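Local atomic coordinates of DUF1116 domain-containing protein (Enterococcus faecalis, PDB entry 3CLQ), a protein that is of unknown function but probably belongs with the AllG subunits of oxamate carbamoyltransferase. Residues 236-241 / 308-313; 23-28 / 175-180; 19-24 / 243-248; 113-118 / 126-131; 192-197 / 229-234. All blocks are in the same frame, centred on the assembly; numbering follows the deposited sequence.

From the N terminus, the end of helix 6-23 and the start of strand 26-33 supply the first halves of contacts 3 and 2, which share Gln-23 and Ser-24. Contact 2 closes at 175-180, where strand 26-33 pairs with the short strand 174-175 just ahead of helix 176-183; the hairpin of contact 4 is nested inside that loop. Contact 3 closes later, at 243-248, with contacts 4 and 5 inside its loop. Contact 5 sets the beginning of helix 195-210 against the turn leading into helix 234-247, which serves contacts 1 and 3. Contact 1 closes last, at 308-313, and crosses contact 3 along the chain. Together they gather a sheet and several helices around helix 234-247.

Contact 1 of 5, residues 236-241 / 308-313; sequences TWMGAA and AITETY
Met-238 and Ala-241 of one helix meet Ile-309, Thr-310 and Tyr-313 of another in a buried helix-helix packing. The two axes cross at 50° with a closest approach of 8.8 Å, and no hydrogen bond joins the segments. It is a worked example of a small residue, Ala-241, received between larger side chains of the partner helix.

The apolar contacts centre on Ala-241, whose methyl points toward the partner helix between two side chains one helical turn apart. On one of them, its CB lies 4.0 Å from Ile-309 CG2; on the other, it lies 3.7 Å from Tyr-313 CB. The tyrosine has CG anti to the backbone N (chi1 179°), and its ring therefore leaves the helix past Ala-241 and continues to Ala-244 and Arg-177. Ile-309 CG2 also reaches a turn back along helix 234-247, where it lies 3.6 Å from Met-238 O and 4.0 Å from Met-238 CB. Met-238 is a selenomethionine; its CG lies near Thr-310 OG1, and beyond CG it runs extended toward Ser-307 and Tyr-231.

Polar bonds are made within the short helix or beyond it. Glu-311, directed away from this interface, accepts from Gly-317 N through OE1 and holds a weak bond to His-191 through OE2. At the start of the short helix, Ala-308 O takes two donors from opposite faces of its carbonyl plane, Thr-312 N at 3.1 Å and Thr-312 OG1 also at 3.1 Å.

Contact 2 of 5, residues 23-28 / 175-180; sequences QSKPIL and DLRLML
Ile-27 and Asp-175 form an antiparallel non-hydrogen-bonded pair, CA to CA 4.7 Å, after which the chain turns into helix 176-183, whose opening turn runs at 96° to strand 26-28. A backbone bond from Leu-176 N to Pro-26 O, 2.9 Å long, joins the two segments.

Asp-175 is the N-cap of the helix. With CG anti to the backbone N (chi1 178°), its OD1 receives Leu-178 N at 3.1 Å from above the carboxylate plane. OD2 faces Lys-25 NZ in a long salt bridge of 3.6 Å, while the same ammonium is paired more strongly with Glu-121. Ile-27 CD1 covers the aspartate at its root, 3.6 Å from Asp-175 CA. Lys-25 also crosses Arg-177 at about a right angle, its CD 3.2 Å from Arg-177 NH2 and over one face of the guanidinium near its rim. Aliphatic carbon rather than the like charge thus meets the arginine, whose NH1 makes a weak bond to Ile-22 O. Leu-176 CD1 packs on Leu-28 CB at 3.8 Å.

Strand 174-175 is outermost in the antiparallel sheet. On the neighbouring strand 114-120, Ile-118 receives both Pro-26 and Leu-176, and Pro-26 also touches Cys-243 of helix 234-247.

Contact 3 of 5, residues 19-24 / 243-248; sequences TRIIQS and CALDAG
Arg-20 O is gripped by two donors from one residue: Ser-24 N at 2.8 Å, in the helical pattern, and Ser-24 OG at 3.0 Å, which comes from well above the carbonyl plane. The serine torsion makes this possible, since OG lies beside its own backbone N (chi1 -71°). The same hydroxyl is bonded to Asn-120 ND2, so it is satisfied without drawing on the partner helix.

What Ser-24 offers across the contact is mainly its bulk. Its CB rests 3.6 Å from Ala-244 CA, and its OG lies 3.5 Å from Ala-247 CB. Helices 6-23 and 234-247 run nearly antiparallel here, at 157°, and their axes come within 7.5 Å, an intimate packing made possible by alanine and glycine on one side.

Ile-21 fills the other part of the interface. Its CG2, anti to the backbone N, sits 3.9 Å from Leu-245 CD1, and the two side chains cross at a slant. CG1 also comes over Gly-248, 3.8 Å from its CA, where no side chain intervenes. Leu-245 continues past the contact to Ile-309 and Tyr-313, so this layer is shared with helix 309-313.

Arg-20 reaches along the end of helix 234-247 with its guanidinium edge turned to the carbonyl of Ala-247, though the placing of that oxygen is doubtful. A weak, long ion pair links the same arginine to Glu-16 of its own helix.

The chemistry implies adhesion by close, largely apolar fit, with the clearest hydrogen bonds kept inside each helix or made to third parties such as Asn-120.

Contact 4 of 5, residues 113-118 / 126-131; sequences MYVHII and TAFTNL
His-116 shows how one side chain can reinforce a beta hairpin, here strands 114-120 and 126-130 joined through a short connection. Its CB lies 3.9 Å from Thr-129 O, and CG stands beside the backbone N (chi1 -57°), which turns the ND1 edge of the ring to the carbonyl of Thr-129 on the partner strand. ND1 then donates to Thr-129 O at 3.0 Å, nearly in the imidazole plane but from above the plane of the carbonyl. That oxygen also accepts His-116 N at 2.7 Å. Further round the ring, CE1 comes within 3.3 Å of Asn-130 O, and at the tip NE2 is bonded to Thr-236 OG1 of helix 234-247.

Toward the turn the pairing is regular: Ile-118 and Ala-127 form an antiparallel hydrogen-bonded pair, with Ile-118 N to Ala-127 O 3.2 Å and Ala-127 N to Ile-118 O 2.9 Å. Their side chains share the face of His-116 and Thr-129, which looks toward helix 234-247. Ile-117 and Phe-128 occupy the other face, where Ile-117 CG2 touches Phe-128 CE1 at 3.8 Å.

The ring is held at both nitrogens, so a side chain of the inner strand 114-120 links the outermost strand 126-130 to the start of helix 234-247; if it is neutral, with its proton on ND1, NE2 would be the acceptor for Thr-236 OG1.

Contact 5 of 5, residues 192-197 / 229-234; sequences NRNVAG and SDYFSG
The beginning of helix 195-210, with Asn-194 at its N-cap position, packs through Asn-194, Val-195 and Gly-197 on the loop that precedes helix 234-247, at Asp-230, Tyr-231 and Ser-233. No hydrogen bond passes between the segments. The Asn-194 side chain makes no capping bond; turned to the loop instead, it lies alongside Tyr-231, with amide and ring planes 61° apart and Asn-194 ND2 3.7 Å from Tyr-231 CD1. That nitrogen has a weak bond to His-191 O, while Tyr-231 OH is bonded to Ser-104 OG.

The loop is shaped by two local motifs. An ST turn has Ser-229 OG accepting from Tyr-231 N at 3.1 Å, and a type I beta turn follows from Tyr-231 to Gly-234, closed by Gly-234 N to Tyr-231 O.

Ser-233 OG sits 3.4 Å from Gly-197 C and 3.5 Å from Asn-194 O, where glycine presents bare backbone. Its stronger partner is OG of Ser-198, the helix's next residue, which is also bonded to Asp-230 O and so carries the polar link to the loop. Asp-230 CG lies between its backbone N and carbonyl carbon (chi1 68°), which brings OD1 to 3.3 Å from Val-195 CG2. Val-195 and Arg-193 also pack on Met-186 of the second subunit.

Contact 1 of 5, residues 236-241 / 308-313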
# COMPACT_ATOMS: atom_id res chain seq x y z
N THR B 236 -4.57 -4.20 14.83
CA THR B 236 -3.14 -4.29 14.97
C THR B 236 -2.54 -2.92 15.27
O THR B 236 -1.68 -2.78 16.13
CB THR B 236 -2.51 -4.91 13.71
OG1 THR B 236 -3.30 -6.04 13.30
CG2 THR B 236 -1.08 -5.37 13.97
N TRP B 237 -3.01 -1.88 14.60
CA TRP B 237 -2.43 -0.58 14.85
C TRP B 237 -2.86 -0.00 16.20
O TRP B 237 -2.10 0.70 16.86
CB TRP B 237 -2.74 0.37 13.69
CG TRP B 237 -2.47 -0.27 12.34
CD1 TRP B 237 -3.33 -0.32 11.25
CD2 TRP B 237 -1.28 -0.96 11.93
NE1 TRP B 237 -2.73 -0.99 10.20
CE2 TRP B 237 -1.48 -1.40 10.59
CE3 TRP B 237 -0.05 -1.23 12.56
CZ2 TRP B 237 -0.49 -2.09 9.86
CZ3 TRP B 237 0.91 -1.94 11.86
CH2 TRP B 237 0.69 -2.36 10.51
N MSE B 238 -4.06 -0.32 16.62
CA MSE B 238 -4.54 0.13 17.93
C MSE B 238 -3.60 -0.42 18.97
O MSE B 238 -3.18 0.28 19.90
CB MSE B 238 -5.98 -0.33 18.19
CG MSE B 238 -6.99 0.40 17.31
SE MSE B 238 -8.80 -0.33 17.28
CE MSE B 238 -9.48 0.60 15.68
N GLY B 239 -3.25 -1.69 18.77
CA GLY B 239 -2.43 -2.41 19.73
C GLY B 239 -1.03 -1.85 19.76
O GLY B 239 -0.43 -1.73 20.84
N ALA B 240 -0.53 -1.50 18.57
CA ALA B 240 0.74 -0.83 18.43
C ALA B 240 0.73 0.45 19.23
O ALA B 240 1.58 0.65 20.10
CB ALA B 240 0.99 -0.52 16.99
N ALA B 241 -0.24 1.31 18.93
CA ALA B 241 -0.35 2.60 19.62
C ALA B 241 -0.49 2.44 21.15
O ALA B 241 0.13 3.18 21.93
CB ALA B 241 -1.51 3.42 19.06
N ALA B 308 -9.45 5.43 19.11
CA ALA B 308 -8.98 6.80 19.18
C ALA B 308 -7.59 6.85 19.80
O ALA B 308 -7.02 7.92 19.97
CB ALA B 308 -9.95 7.64 19.99
N ILE B 309 -7.05 5.69 20.15
CA ILE B 309 -5.71 5.64 20.72
C ILE B 309 -4.77 6.00 19.58
O ILE B 309 -3.66 6.51 19.76
CB ILE B 309 -5.39 4.22 21.25
CG1 ILE B 309 -4.09 4.23 22.05
CG2 ILE B 309 -5.39 3.17 20.12
CD1 ILE B 309 -4.28 4.68 23.46
N THR B 310 -5.25 5.71 18.41
CA THR B 310 -4.63 6.02 17.16
C THR B 310 -4.28 7.53 17.01
O THR B 310 -3.13 7.90 16.79
CB THR B 310 -5.58 5.48 16.07
OG1 THR B 310 -5.33 4.07 15.90
CG2 THR B 310 -5.42 6.19 14.80
N GLU B 311 -5.26 8.40 17.13
CA GLU B 311 -4.95 9.80 17.14
C GLU B 311 -4.21 10.21 18.41
O GLU B 311 -3.47 11.21 18.39
CB GLU B 311 -6.21 10.64 16.93
CG GLU B 311 -7.45 9.78 16.83
CD GLU B 311 -7.98 9.69 15.42
OE1 GLU B 311 -7.79 10.67 14.66
OE2 GLU B 311 -8.61 8.66 15.06
N THR B 312 -4.37 9.44 19.49
CA THR B 312 -3.60 9.73 20.71
C THR B 312 -2.12 9.55 20.42
O THR B 312 -1.31 10.22 21.03
CB THR B 312 -3.95 8.85 21.96
OG1 THR B 312 -5.32 9.00 22.31
CG2 THR B 312 -3.12 9.29 23.16
N TYR B 313 -1.80 8.65 19.49
CA TYR B 313 -0.44 8.29 19.09
C TYR B 313 0.15 9.25 18.05
O TYR B 313 1.36 9.46 18.00
CB TYR B 313 -0.42 6.88 18.49
CG TYR B 313 0.97 6.42 18.02
CD1 TYR B 313 1.96 6.06 18.93
CD2 TYR B 313 1.29 6.39 16.68
CE1 TYR B 313 3.22 5.67 18.51
CE2 TYR B 313 2.54 6.00 16.24
CZ TYR B 313 3.50 5.64 17.15
OH TYR B 313 4.74 5.22 16.69

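Contact 2 of 5, residues 23-28 / 175-180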
# COMPACT_ATOMS: atom_id res chain seq x y z
N GLN B 23 10.06 6.52 20.90
CA GLN B 23 11.05 5.46 20.79
C GLN B 23 10.55 4.04 21.09
O GLN B 23 11.29 3.08 20.89
CB GLN B 23 12.24 5.77 21.67
CG GLN B 23 12.89 7.06 21.29
CD GLN B 23 14.14 7.34 22.09
OE1 GLN B 23 14.95 8.17 21.69
NE2 GLN B 23 14.30 6.65 23.21
N SER B 24 9.34 3.90 21.61
CA SER B 24 8.76 2.58 21.73
C SER B 24 8.80 1.89 20.38
O SER B 24 8.69 2.54 19.35
CB SER B 24 7.33 2.65 22.17
OG SER B 24 7.28 3.05 23.51
N LYS B 25 8.94 0.58 20.41
CA LYS B 25 8.99 -0.18 19.19
C LYS B 25 8.18 -1.45 19.39
O LYS B 25 8.71 -2.49 19.73
CB LYS B 25 10.43 -0.49 18.82
CG LYS B 25 10.76 -0.24 17.37
CD LYS B 25 12.18 0.32 17.17
CE LYS B 25 13.23 -0.77 17.10
NZ LYS B 25 12.89 -1.88 16.14
N PRO B 26 6.87 -1.35 19.17
CA PRO B 26 5.90 -2.43 19.30
C PRO B 26 6.15 -3.56 18.31
O PRO B 26 6.12 -3.33 17.08
CB PRO B 26 4.58 -1.76 18.95
CG PRO B 26 4.84 -0.30 19.05
CD PRO B 26 6.25 -0.10 18.71
N ILE B 27 6.39 -4.77 18.83
CA ILE B 27 6.62 -5.96 18.01
C ILE B 27 5.48 -6.97 18.17
O ILE B 27 5.12 -7.37 19.28
CB ILE B 27 7.95 -6.66 18.37
CG1 ILE B 27 9.11 -5.65 18.35
CG2 ILE B 27 8.22 -7.85 17.43
CD1 ILE B 27 9.34 -4.97 17.00
N LEU B 28 4.91 -7.38 17.05
CA LEU B 28 3.87 -8.39 17.12
C LEU B 28 4.59 -9.69 17.32
O LEU B 28 5.33 -10.12 16.42
CB LEU B 28 3.07 -8.44 15.83
CG LEU B 28 2.11 -9.62 15.78
CD1 LEU B 28 1.18 -9.64 17.01
CD2 LEU B 28 1.30 -9.52 14.53
N ASP B 175 7.71 -6.27 13.19
CA ASP B 175 7.91 -4.90 13.67
C ASP B 175 6.78 -4.00 13.23
O ASP B 175 6.61 -3.70 12.06
CB ASP B 175 9.25 -4.35 13.18
CG ASP B 175 9.49 -2.92 13.62
OD1 ASP B 175 8.60 -2.28 14.24
OD2 ASP B 175 10.61 -2.44 13.35
N LEU B 176 6.02 -3.53 14.20
CA LEU B 176 4.81 -2.85 13.86
C LEU B 176 5.06 -1.38 13.54
O LEU B 176 4.43 -0.81 12.65
CB LEU B 176 3.83 -3.04 14.98
CG LEU B 176 2.71 -4.08 14.85
CD1 LEU B 176 2.97 -5.18 13.83
CD2 LEU B 176 2.38 -4.67 16.23
N ARG B 177 5.98 -0.75 14.25
CA ARG B 177 6.23 0.65 13.96
C ARG B 177 6.82 0.80 12.57
O ARG B 177 6.54 1.76 11.88
CB ARG B 177 7.13 1.31 14.99
CG ARG B 177 7.14 2.82 14.86
CD ARG B 177 8.18 3.43 15.76
NE ARG B 177 9.53 3.10 15.31
CZ ARG B 177 10.64 3.38 15.99
NH1 ARG B 177 10.58 4.01 17.16
NH2 ARG B 177 11.82 3.05 15.49
N LEU B 178 7.62 -0.15 12.15
CA LEU B 178 8.09 -0.11 10.77
C LEU B 178 6.92 -0.24 9.80
O LEU B 178 6.80 0.55 8.86
CB LEU B 178 9.12 -1.21 10.51
CG LEU B 178 9.68 -1.30 9.08
CD1 LEU B 178 10.47 -0.05 8.66
CD2 LEU B 178 10.51 -2.56 8.91
N MSE B 179 6.05 -1.22 10.01
CA MSE B 179 5.00 -1.49 9.04
C MSE B 179 4.04 -0.30 8.97
O MSE B 179 3.57 0.09 7.91
CB MSE B 179 4.27 -2.78 9.36
CG MSE B 179 3.40 -3.28 8.23
SE MSE B 179 2.75 -5.13 8.53
CE MSE B 179 4.37 -6.12 8.02
N LEU B 180 3.80 0.29 10.10
CA LEU B 180 2.95 1.43 10.19
C LEU B 180 3.65 2.57 9.50
O LEU B 180 3.07 3.26 8.73
CB LEU B 180 2.72 1.73 11.64
CG LEU B 180 1.86 2.93 11.93
CD1 LEU B 180 1.00 2.63 13.05
CD2 LEU B 180 2.70 4.07 12.23

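Contact 3 of 5, residues 19-24 / 243-248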
# COMPACT_ATOMS: atom_id res chain seq x y z
N THR B 19 9.34 11.06 24.65
CA THR B 19 10.49 10.29 24.19
C THR B 19 10.22 8.82 24.33
O THR B 19 10.68 8.03 23.52
CB THR B 19 11.80 10.64 24.92
OG1 THR B 19 12.17 11.98 24.62
CG2 THR B 19 12.94 9.74 24.44
N ARG B 20 9.48 8.42 25.35
CA ARG B 20 9.14 7.02 25.45
C ARG B 20 8.25 6.64 24.28
O ARG B 20 8.57 5.75 23.51
CB ARG B 20 8.51 6.68 26.78
CG ARG B 20 9.44 6.85 27.95
CD ARG B 20 8.94 6.04 29.12
NE ARG B 20 10.05 5.33 29.74
CZ ARG B 20 9.97 4.12 30.29
NH1 ARG B 20 8.83 3.44 30.31
NH2 ARG B 20 11.05 3.59 30.82
N ILE B 21 7.16 7.37 24.11
CA ILE B 21 6.21 7.11 23.06
C ILE B 21 6.90 6.99 21.71
O ILE B 21 6.74 5.99 21.01
CB ILE B 21 5.18 8.24 23.05
CG1 ILE B 21 4.47 8.29 24.40
CG2 ILE B 21 4.19 8.11 21.88
CD1 ILE B 21 3.67 9.59 24.64
N ILE B 22 7.69 7.99 21.36
CA ILE B 22 8.34 8.00 20.03
C ILE B 22 9.29 6.83 19.86
O ILE B 22 9.33 6.21 18.80
CB ILE B 22 9.11 9.32 19.81
CG1 ILE B 22 8.15 10.46 19.49
CG2 ILE B 22 10.18 9.16 18.72
CD1 ILE B 22 8.77 11.83 19.69
N GLN B 23 10.06 6.52 20.90
CA GLN B 23 11.05 5.46 20.79
C GLN B 23 10.55 4.04 21.09
O GLN B 23 11.29 3.08 20.89
CB GLN B 23 12.24 5.77 21.67
CG GLN B 23 12.89 7.06 21.29
CD GLN B 23 14.14 7.34 22.09
OE1 GLN B 23 14.95 8.17 21.69
NE2 GLN B 23 14.30 6.65 23.21
N SER B 24 9.34 3.90 21.61
CA SER B 24 8.76 2.58 21.73
C SER B 24 8.80 1.89 20.38
O SER B 24 8.69 2.54 19.35
CB SER B 24 7.33 2.65 22.17
OG SER B 24 7.28 3.05 23.51
N CYS B 243 0.57 0.04 22.93
CA CYS B 243 1.87 -0.38 23.40
C CYS B 243 2.84 0.80 23.55
O CYS B 243 3.49 0.92 24.57
CB CYS B 243 2.42 -1.44 22.47
SG CYS B 243 4.10 -1.99 22.86
N ALA B 244 2.92 1.67 22.54
CA ALA B 244 3.74 2.87 22.65
C ALA B 244 3.23 3.85 23.73
O ALA B 244 3.96 4.22 24.65
CB ALA B 244 3.82 3.57 21.32
N LEU B 245 1.98 4.26 23.62
CA LEU B 245 1.37 5.14 24.61
C LEU B 245 1.57 4.71 26.09
O LEU B 245 1.99 5.52 26.92
CB LEU B 245 -0.10 5.32 24.30
CG LEU B 245 -0.50 6.55 23.47
CD1 LEU B 245 0.68 7.48 23.34
CD2 LEU B 245 -1.04 6.17 22.11
N ASP B 246 1.29 3.46 26.41
CA ASP B 246 1.49 2.98 27.79
C ASP B 246 2.90 3.19 28.33
O ASP B 246 3.10 3.31 29.55
CB ASP B 246 1.15 1.51 27.92
CG ASP B 246 -0.33 1.25 27.88
OD1 ASP B 246 -1.12 2.22 27.71
OD2 ASP B 246 -0.69 0.07 28.04
N ALA B 247 3.88 3.22 27.42
CA ALA B 247 5.26 3.41 27.88
C ALA B 247 5.52 4.86 28.18
O ALA B 247 6.49 5.19 28.86
CB ALA B 247 6.24 2.88 26.87
N GLY B 248 4.65 5.73 27.67
CA GLY B 248 4.66 7.14 28.03
C GLY B 248 3.75 7.49 29.21
O GLY B 248 3.63 8.66 29.57

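Contact 4 of 5, residues 113-118 / 126-131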
# COMPACT_ATOMS: atom_id res chain seq x y z
N MSE B 113 -11.68 -15.46 23.10
CA MSE B 113 -11.30 -14.80 21.87
C MSE B 113 -9.79 -14.78 21.78
O MSE B 113 -9.11 -14.73 22.81
CB MSE B 113 -11.86 -13.39 21.81
CG MSE B 113 -13.34 -13.40 21.62
SE MSE B 113 -14.13 -11.65 21.87
CE MSE B 113 -15.71 -12.25 22.83
N TYR B 114 -9.26 -14.83 20.56
CA TYR B 114 -7.83 -14.71 20.37
C TYR B 114 -7.46 -13.24 20.32
O TYR B 114 -8.23 -12.43 19.80
CB TYR B 114 -7.41 -15.43 19.09
CG TYR B 114 -7.04 -16.84 19.37
CD1 TYR B 114 -8.02 -17.81 19.56
CD2 TYR B 114 -5.71 -17.20 19.51
CE1 TYR B 114 -7.67 -19.14 19.87
CE2 TYR B 114 -5.35 -18.52 19.81
CZ TYR B 114 -6.34 -19.47 19.99
OH TYR B 114 -6.00 -20.76 20.29
N VAL B 115 -6.30 -12.91 20.88
CA VAL B 115 -5.77 -11.54 20.84
C VAL B 115 -4.35 -11.49 20.25
O VAL B 115 -3.63 -12.48 20.36
CB VAL B 115 -5.77 -10.87 22.25
CG1 VAL B 115 -7.17 -10.54 22.69
CG2 VAL B 115 -5.08 -11.77 23.29
N HIS B 116 -3.97 -10.37 19.62
CA HIS B 116 -2.56 -10.08 19.25
C HIS B 116 -1.75 -9.94 20.52
O HIS B 116 -2.19 -9.29 21.46
CB HIS B 116 -2.41 -8.72 18.55
CG HIS B 116 -3.23 -8.55 17.32
ND1 HIS B 116 -4.60 -8.58 17.33
CD2 HIS B 116 -2.86 -8.27 16.05
CE1 HIS B 116 -5.05 -8.37 16.10
NE2 HIS B 116 -4.02 -8.18 15.31
N ILE B 117 -0.55 -10.50 20.56
CA ILE B 117 0.31 -10.19 21.68
C ILE B 117 1.44 -9.32 21.15
O ILE B 117 2.26 -9.79 20.35
CB ILE B 117 0.92 -11.43 22.27
CG1 ILE B 117 -0.15 -12.50 22.45
CG2 ILE B 117 1.55 -11.10 23.59
CD1 ILE B 117 0.40 -13.91 22.29
N ILE B 118 1.48 -8.08 21.61
CA ILE B 118 2.38 -7.06 21.08
C ILE B 118 3.28 -6.59 22.20
O ILE B 118 2.80 -6.18 23.24
CB ILE B 118 1.56 -5.86 20.53
CG1 ILE B 118 0.76 -6.26 19.31
CG2 ILE B 118 2.47 -4.70 20.16
CD1 ILE B 118 -0.28 -5.24 18.95
N THR B 126 3.73 -4.96 27.41
CA THR B 126 2.91 -5.67 26.43
C THR B 126 1.51 -5.05 26.31
O THR B 126 0.93 -4.60 27.30
CB THR B 126 2.74 -7.16 26.84
OG1 THR B 126 4.02 -7.76 27.03
CG2 THR B 126 1.99 -7.91 25.78
N ALA B 127 0.96 -5.03 25.10
CA ALA B 127 -0.45 -4.69 24.93
C ALA B 127 -1.15 -5.81 24.20
O ALA B 127 -0.49 -6.71 23.67
CB ALA B 127 -0.60 -3.42 24.18
N PHE B 128 -2.48 -5.77 24.18
CA PHE B 128 -3.28 -6.80 23.54
C PHE B 128 -4.49 -6.18 22.82
O PHE B 128 -5.04 -5.17 23.30
CB PHE B 128 -3.84 -7.74 24.61
CG PHE B 128 -2.79 -8.32 25.53
CD1 PHE B 128 -2.08 -9.47 25.18
CD2 PHE B 128 -2.55 -7.74 26.77
CE1 PHE B 128 -1.14 -10.02 26.04
CE2 PHE B 128 -1.59 -8.28 27.63
CZ PHE B 128 -0.88 -9.43 27.26
N THR B 129 -4.92 -6.79 21.72
CA THR B 129 -6.25 -6.51 21.12
C THR B 129 -6.76 -7.74 20.45
O THR B 129 -5.97 -8.57 20.03
CB THR B 129 -6.29 -5.41 20.01
OG1 THR B 129 -5.00 -5.22 19.39
CG2 THR B 129 -6.77 -4.12 20.57
N ASN B 130 -8.07 -7.83 20.30
CA ASN B 130 -8.67 -8.95 19.60
C ASN B 130 -8.49 -8.75 18.11
O ASN B 130 -7.90 -7.76 17.67
CB ASN B 130 -10.16 -9.04 19.88
CG ASN B 130 -10.91 -7.92 19.23
OD1 ASN B 130 -10.37 -7.24 18.35
ND2 ASN B 130 -12.15 -7.69 19.66
N LEU B 131 -9.00 -9.72 17.36
CA LEU B 131 -8.90 -9.74 15.92
C LEU B 131 -10.14 -9.17 15.27
O LEU B 131 -11.22 -9.17 15.85
CB LEU B 131 -8.70 -11.17 15.44
CG LEU B 131 -7.32 -11.78 15.64
CD1 LEU B 131 -6.94 -11.77 17.12
CD2 LEU B 131 -7.32 -13.19 15.11

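Contact 5 of 5, residues 192-197 / 229-234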
# COMPACT_ATOMS: atom_id res chain seq x y z
N ASN B 192 -9.28 4.74 9.77
CA ASN B 192 -10.37 4.53 8.82
C ASN B 192 -9.97 3.79 7.54
O ASN B 192 -10.73 2.96 7.05
CB ASN B 192 -10.97 5.87 8.45
CG ASN B 192 -11.53 6.60 9.66
OD1 ASN B 192 -12.57 6.20 10.20
ND2 ASN B 192 -10.84 7.68 10.10
N ARG B 193 -8.80 4.10 7.01
CA ARG B 193 -8.30 3.43 5.82
C ARG B 193 -7.08 2.57 6.21
O ARG B 193 -6.07 3.10 6.67
CB ARG B 193 -8.02 4.43 4.69
CG ARG B 193 -6.87 4.09 3.77
CD ARG B 193 -6.79 4.91 2.48
NE ARG B 193 -7.79 4.42 1.55
CZ ARG B 193 -7.55 3.85 0.37
NH1 ARG B 193 -6.33 3.69 -0.09
NH2 ARG B 193 -8.57 3.45 -0.37
N ASN B 194 -7.21 1.25 6.04
CA ASN B 194 -6.22 0.30 6.56
C ASN B 194 -5.75 -0.67 5.50
O ASN B 194 -5.10 -1.67 5.81
CB ASN B 194 -6.81 -0.51 7.74
CG ASN B 194 -6.93 0.31 9.02
OD1 ASN B 194 -5.93 0.86 9.50
ND2 ASN B 194 -8.13 0.38 9.58
N VAL B 195 -6.05 -0.33 4.24
CA VAL B 195 -5.82 -1.24 3.11
C VAL B 195 -4.36 -1.65 2.99
O VAL B 195 -4.04 -2.86 2.89
CB VAL B 195 -6.27 -0.65 1.75
CG1 VAL B 195 -6.68 -1.80 0.80
CG2 VAL B 195 -7.43 0.29 1.93
N ALA B 196 -3.49 -0.65 2.97
CA ALA B 196 -2.06 -0.88 2.78
C ALA B 196 -1.51 -1.74 3.92
O ALA B 196 -0.88 -2.77 3.68
CB ALA B 196 -1.33 0.42 2.71
N GLY B 197 -1.78 -1.31 5.15
CA GLY B 197 -1.35 -2.03 6.34
C GLY B 197 -1.85 -3.46 6.33
O GLY B 197 -1.13 -4.38 6.69
N SER B 229 -12.25 -8.33 3.66
CA SER B 229 -12.41 -7.00 4.16
C SER B 229 -11.03 -6.42 4.28
O SER B 229 -10.07 -7.14 4.51
CB SER B 229 -13.11 -7.05 5.51
OG SER B 229 -12.81 -5.93 6.32
N ASP B 230 -10.92 -5.12 4.13
CA ASP B 230 -9.61 -4.51 4.26
C ASP B 230 -9.30 -4.08 5.69
O ASP B 230 -8.37 -3.36 5.92
CB ASP B 230 -9.43 -3.36 3.25
CG ASP B 230 -10.32 -2.18 3.54
OD1 ASP B 230 -10.22 -1.15 2.81
OD2 ASP B 230 -11.10 -2.29 4.51
N TYR B 231 -10.06 -4.59 6.65
CA TYR B 231 -9.92 -4.13 8.02
C TYR B 231 -9.04 -5.00 8.92
O TYR B 231 -8.88 -4.73 10.10
CB TYR B 231 -11.30 -4.01 8.68
CG TYR B 231 -11.26 -3.33 10.03
CD1 TYR B 231 -10.86 -1.99 10.14
CD2 TYR B 231 -11.61 -4.02 11.18
CE1 TYR B 231 -10.81 -1.35 11.38
CE2 TYR B 231 -11.57 -3.39 12.45
CZ TYR B 231 -11.17 -2.05 12.54
OH TYR B 231 -11.12 -1.44 13.77
N PHE B 232 -8.47 -6.07 8.38
CA PHE B 232 -7.74 -6.99 9.25
C PHE B 232 -6.61 -6.39 10.14
O PHE B 232 -6.40 -6.87 11.24
CB PHE B 232 -7.18 -8.17 8.45
CG PHE B 232 -6.57 -9.20 9.31
CD1 PHE B 232 -7.38 -9.98 10.15
CD2 PHE B 232 -5.19 -9.33 9.38
CE1 PHE B 232 -6.83 -10.92 11.01
CE2 PHE B 232 -4.63 -10.27 10.22
CZ PHE B 232 -5.45 -11.07 11.05
N SER B 233 -5.89 -5.38 9.68
CA SER B 233 -4.80 -4.81 10.48
C SER B 233 -5.23 -3.65 11.40
O SER B 233 -4.41 -3.10 12.15
CB SER B 233 -3.70 -4.32 9.55
OG SER B 233 -4.16 -3.20 8.82
N GLY B 234 -6.50 -3.25 11.30
CA GLY B 234 -7.03 -2.15 12.10
C GLY B 234 -6.73 -2.34 13.57
O GLY B 234 -6.08 -1.49 14.19